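Local structure of trans-4-hydroxy-L-proline dehydratase (Clostridioides difficile 70-100-2010, 6VXC) at residues Q407-R418 / L738-R746. The protein uses a glycyl radical to dehydrate trans-4-hydroxy-L-proline to (S)-1-pyrroline-5-carboxylate in the anaerobic breakdown of hydroxyproline. Numbering follows the deposited sequence.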
loop_
_atom_site.group_PDB
_atom_site.type_symbol
_atom_site.label_atom_id
_atom_site.label_comp_id
_atom_site.label_asym_id
_atom_site.label_seq_id
_atom_site.Cartn_x
_atom_site.Cartn_y
_atom_site.Cartn_z
ATOM N N GLN A 407 -25.317 -5.947 -11.809
ATOM C CA GLN A 407 -24.930 -4.794 -12.613
ATOM C C GLN A 407 -25.241 -3.483 -11.900
ATOM O O GLN A 407 -24.515 -2.503 -12.063
ATOM C CB GLN A 407 -25.617 -4.848 -13.979
ATOM C CG GLN A 407 -25.056 -3.845 -14.984
ATOM C CD GLN A 407 -23.705 -4.256 -15.541
ATOM O OE1 GLN A 407 -23.091 -5.216 -15.071
ATOM N NE2 GLN A 407 -23.249 -3.543 -16.572
ATOM N N LYS A 408 -26.294 -3.448 -11.088
ATOM C CA LYS A 408 -26.612 -2.228 -10.351
ATOM C C LYS A 408 -25.458 -1.801 -9.447
ATOM O O LYS A 408 -25.162 -0.606 -9.322
ATOM C CB LYS A 408 -27.880 -2.431 -9.520
ATOM C CG LYS A 408 -28.213 -1.265 -8.596
ATOM C CD LYS A 408 -29.493 -1.517 -7.779
ATOM C CE LYS A 408 -29.735 -0.407 -6.767
ATOM N NZ LYS A 408 -30.809 -0.761 -5.807
ATOM N N PHE A 409 -24.802 -2.765 -8.797
ATOM C CA PHE A 409 -23.686 -2.426 -7.921
ATOM C C PHE A 409 -22.524 -1.863 -8.730
ATOM O O PHE A 409 -21.961 -0.822 -8.387
ATOM C CB PHE A 409 -23.252 -3.656 -7.126
ATOM C CG PHE A 409 -22.093 -3.400 -6.183
ATOM C CD1 PHE A 409 -22.311 -2.843 -4.933
ATOM C CD2 PHE A 409 -20.789 -3.718 -6.550
ATOM C CE1 PHE A 409 -21.256 -2.611 -4.061
ATOM C CE2 PHE A 409 -19.722 -3.477 -5.679
ATOM C CZ PHE A 409 -19.963 -2.920 -4.426
ATOM N N LEU A 410 -22.169 -2.529 -9.827
ATOM C CA LEU A 410 -21.091 -2.019 -10.663
ATOM C C LEU A 410 -21.385 -0.600 -11.153
ATOM O O LEU A 410 -20.504 0.269 -11.134
ATOM C CB LEU A 410 -20.865 -2.969 -11.843
ATOM C CG LEU A 410 -19.939 -2.480 -12.956
ATOM C CD1 LEU A 410 -18.530 -2.157 -12.435
ATOM C CD2 LEU A 410 -19.909 -3.486 -14.123
ATOM N N LYS A 411 -22.622 -0.343 -11.596
ATOM C CA LYS A 411 -22.930 0.970 -12.154
ATOM C C LYS A 411 -22.890 2.055 -11.084
ATOM O O LYS A 411 -22.464 3.181 -11.353
ATOM C CB LYS A 411 -24.280 0.945 -12.872
ATOM C CG LYS A 411 -24.217 0.194 -14.215
ATOM C CD LYS A 411 -25.539 0.230 -14.971
ATOM C CE LYS A 411 -25.875 1.637 -15.460
ATOM N NZ LYS A 411 -27.049 1.614 -16.392
ATOM N N ARG A 412 -23.325 1.738 -9.867
ATOM C CA ARG A 412 -23.192 2.689 -8.772
ATOM C C ARG A 412 -21.724 3.025 -8.514
ATOM O O ARG A 412 -21.381 4.185 -8.251
ATOM C CB ARG A 412 -23.857 2.129 -7.518
ATOM C CG ARG A 412 -23.725 2.993 -6.300
ATOM C CD ARG A 412 -24.622 4.215 -6.371
ATOM N NE ARG A 412 -24.582 4.955 -5.111
ATOM C CZ ARG A 412 -24.003 6.137 -4.970
ATOM N NH1 ARG A 412 -23.438 6.712 -6.025
ATOM N NH2 ARG A 412 -23.988 6.741 -3.790
ATOM N N ALA A 413 -20.848 2.013 -8.563
ATOM C CA ALA A 413 -19.414 2.273 -8.439
ATOM C C ALA A 413 -18.912 3.143 -9.587
ATOM O O ALA A 413 -18.136 4.081 -9.371
ATOM C CB ALA A 413 -18.637 0.955 -8.390
ATOM N N CYS A 414 -19.357 2.864 -10.815
ATOM C CA CYS A 414 -18.966 3.724 -11.928
ATOM C C CYS A 414 -19.497 5.144 -11.764
ATOM O O CYS A 414 -18.818 6.101 -12.152
ATOM C CB CYS A 414 -19.429 3.132 -13.251
ATOM S SG CYS A 414 -18.584 1.622 -13.714
ATOM N N GLU A 415 -20.705 5.305 -11.205
ATOM C CA GLU A 415 -21.212 6.650 -10.934
ATOM C C GLU A 415 -20.241 7.445 -10.082
ATOM O O GLU A 415 -20.002 8.629 -10.338
ATOM C CB GLU A 415 -22.547 6.600 -10.199
ATOM C CG GLU A 415 -23.762 6.371 -11.011
ATOM C CD GLU A 415 -25.005 6.448 -10.132
ATOM O OE1 GLU A 415 -25.030 7.309 -9.219
ATOM O OE2 GLU A 415 -25.924 5.622 -10.337
ATOM N N ILE A 416 -19.692 6.812 -9.049
ATOM C CA ILE A 416 -18.781 7.518 -8.166
ATOM C C ILE A 416 -17.459 7.789 -8.879
ATOM O O ILE A 416 -16.932 8.903 -8.825
ATOM C CB ILE A 416 -18.590 6.729 -6.855
ATOM C CG1 ILE A 416 -19.949 6.528 -6.155
ATOM C CG2 ILE A 416 -17.640 7.449 -5.940
ATOM C CD1 ILE A 416 -19.948 5.417 -5.077
ATOM N N SER A 417 -16.921 6.784 -9.575
ATOM C CA SER A 417 -15.655 6.960 -10.293
ATOM C C SER A 417 -15.752 8.106 -11.297
ATOM O O SER A 417 -14.843 8.942 -11.404
ATOM C CB SER A 417 -15.276 5.645 -10.990
ATOM O OG SER A 417 -14.095 5.745 -11.775
ATOM N N ARG A 418 -16.891 8.203 -11.985
ATOM C CA ARG A 418 -17.058 9.228 -12.996
ATOM C C ARG A 418 -17.008 10.627 -12.399
ATOM O O ARG A 418 -16.724 11.583 -13.116
ATOM C CB ARG A 418 -18.398 8.999 -13.710
ATOM C CG ARG A 418 -18.806 10.083 -14.667
ATOM C CD ARG A 418 -20.071 9.709 -15.445
ATOM N NE ARG A 418 -21.284 9.692 -14.633
ATOM C CZ ARG A 418 -22.504 9.549 -15.143
ATOM N NH1 ARG A 418 -23.567 9.538 -14.364
ATOM N NH2 ARG A 418 -22.656 9.411 -16.451
ATOM N N LEU A 738 -22.152 5.841 -18.316
ATOM C CA LEU A 738 -22.029 4.845 -17.254
ATOM C C LEU A 738 -21.891 3.452 -17.842
ATOM O O LEU A 738 -21.016 2.678 -17.436
ATOM C CB LEU A 738 -23.240 4.890 -16.323
ATOM C CG LEU A 738 -23.321 6.027 -15.323
ATOM C CD1 LEU A 738 -24.481 5.772 -14.367
ATOM C CD2 LEU A 738 -21.993 6.154 -14.590
ATOM N N ASP A 739 -22.734 3.127 -18.826
ATOM C CA ASP A 739 -22.680 1.796 -19.413
ATOM C C ASP A 739 -21.341 1.557 -20.094
ATOM O O ASP A 739 -20.785 0.458 -20.009
ATOM C CB ASP A 739 -23.824 1.588 -20.403
ATOM C CG ASP A 739 -25.169 1.479 -19.713
ATOM O OD1 ASP A 739 -25.187 1.139 -18.509
ATOM O OD2 ASP A 739 -26.196 1.704 -20.381
ATOM N N ASN A 740 -20.796 2.580 -20.745
ATOM C CA ASN A 740 -19.510 2.396 -21.406
ATOM C C ASN A 740 -18.403 2.107 -20.398
ATOM O O ASN A 740 -17.570 1.229 -20.632
ATOM C CB ASN A 740 -19.170 3.611 -22.271
ATOM C CG ASN A 740 -19.929 3.610 -23.600
ATOM O OD1 ASN A 740 -20.367 2.564 -24.066
ATOM N ND2 ASN A 740 -20.058 4.779 -24.219
ATOM N N MET A 741 -18.390 2.811 -19.266
ATOM C CA MET A 741 -17.420 2.502 -18.213
ATOM C C MET A 741 -17.619 1.086 -17.683
ATOM O O MET A 741 -16.670 0.293 -17.608
ATOM C CB MET A 741 -17.555 3.512 -17.077
ATOM C CG MET A 741 -17.194 4.935 -17.480
ATOM S SD MET A 741 -17.498 6.152 -16.187
ATOM C CE MET A 741 -16.425 5.557 -14.841
ATOM N N ALA A 742 -18.854 0.767 -17.297
ATOM C CA ALA A 742 -19.180 -0.551 -16.772
ATOM C C ALA A 742 -18.792 -1.647 -17.750
ATOM O O ALA A 742 -18.262 -2.684 -17.349
ATOM C CB ALA A 742 -20.678 -0.631 -16.463
ATOM N N ASN A 743 -19.064 -1.437 -19.033
ATOM C CA ASN A 743 -18.750 -2.444 -20.029
ATOM C C ASN A 743 -17.248 -2.629 -20.185
ATOM O O ASN A 743 -16.786 -3.742 -20.436
ATOM C CB ASN A 743 -19.378 -2.064 -21.367
ATOM C CG ASN A 743 -20.895 -2.262 -21.390
ATOM O OD1 ASN A 743 -21.466 -2.846 -20.476
ATOM N ND2 ASN A 743 -21.542 -1.793 -22.458
ATOM N N LEU A 744 -16.478 -1.541 -20.095
ATOM C CA LEU A 744 -15.029 -1.665 -20.205
ATOM C C LEU A 744 -14.467 -2.490 -19.047
ATOM O O LEU A 744 -13.609 -3.358 -19.244
ATOM C CB LEU A 744 -14.385 -0.275 -20.241
ATOM C CG LEU A 744 -12.878 -0.241 -20.557
ATOM C CD1 LEU A 744 -12.621 -0.551 -22.034
ATOM C CD2 LEU A 744 -12.209 1.052 -20.141
ATOM N N VAL A 745 -14.964 -2.245 -17.841
ATOM C CA VAL A 745 -14.537 -3.025 -16.681
ATOM C C VAL A 745 -14.833 -4.503 -16.899
ATOM O O VAL A 745 -13.957 -5.357 -16.717
ATOM C CB VAL A 745 -15.200 -2.482 -15.404
ATOM C CG1 VAL A 745 -14.909 -3.387 -14.206
ATOM C CG2 VAL A 745 -14.699 -1.075 -15.123
ATOM N N ARG A 746 -16.076 -4.815 -17.297
ATOM C CA ARG A 746 -16.494 -6.197 -17.549
ATOM C C ARG A 746 -15.678 -6.842 -18.664
ATOM O O ARG A 746 -15.354 -8.034 -18.596
ATOM C CB ARG A 746 -17.985 -6.258 -17.928
ATOM C CG ARG A 746 -18.984 -5.913 -16.850
ATOM C CD ARG A 746 -19.358 -7.094 -16.012
ATOM N NE ARG A 746 -20.536 -6.812 -15.202
ATOM C CZ ARG A 746 -20.768 -7.396 -14.033
ATOM N NH1 ARG A 746 -19.898 -8.280 -13.560
ATOM N NH2 ARG A 746 -21.835 -7.075 -13.320
HETATM O O HOH W 1 -21.245 -4.242 -18.314
HETATM O O HOH W 2 -25.336 -1.856 -18.374
#
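Helix-on-helix packing with polar ties along one flank joins helix 407-418 to helix 734-750 through Leu738, Ala742 and Arg746; the local axes come within 9.2 Å at 113°. Leu738 and Ala742 pack knobs-into-holes, Leu738 among Lys411, Cys414, Glu415 and Arg418, Ala742 among Gln407, Leu410, Lys411 and Cys414. CD2 of Leu738 sits over the centre of one face of the Arg418 guanidinium, 3.5 Å from CZ, and its CD1 meets Glu415 CG. NH2 of that guanidinium hydrogen-bonds the carbonyls of Val732 and Gly734, which probably helps hold it. The Met741 chain bends at its last torsion (chi3 60°), carrying CE to 3.6 Å from Cys414 O. Both helices lie against the mixed sheet, Cys414 on Phe426 and Met741 on Phe758, whose strands run antiparallel, consistent with the seam between half-barrels in the ten-stranded α/β barrel of glycyl radical enzymes; the pairing links the PFL and glycine-radical regions, away from the active site. At the other end Arg746 grips Gln407 side-on: NH2 (2.8 Å) and NE (3.0 Å) both donate to OE1, with the amide and guanidinium planes only 13° apart, while Arg746 also reaches the carbonyls of Ser402 and Thr405. Gln407 NE2 donates to two waters, one leading to Asn743 OD1, the other to Asp739 OD1. Lys411 NZ forms a salt bridge with that same Asp739 OD1 at 2.9 Å, on its syn side but somewhat out of the carboxylate plane.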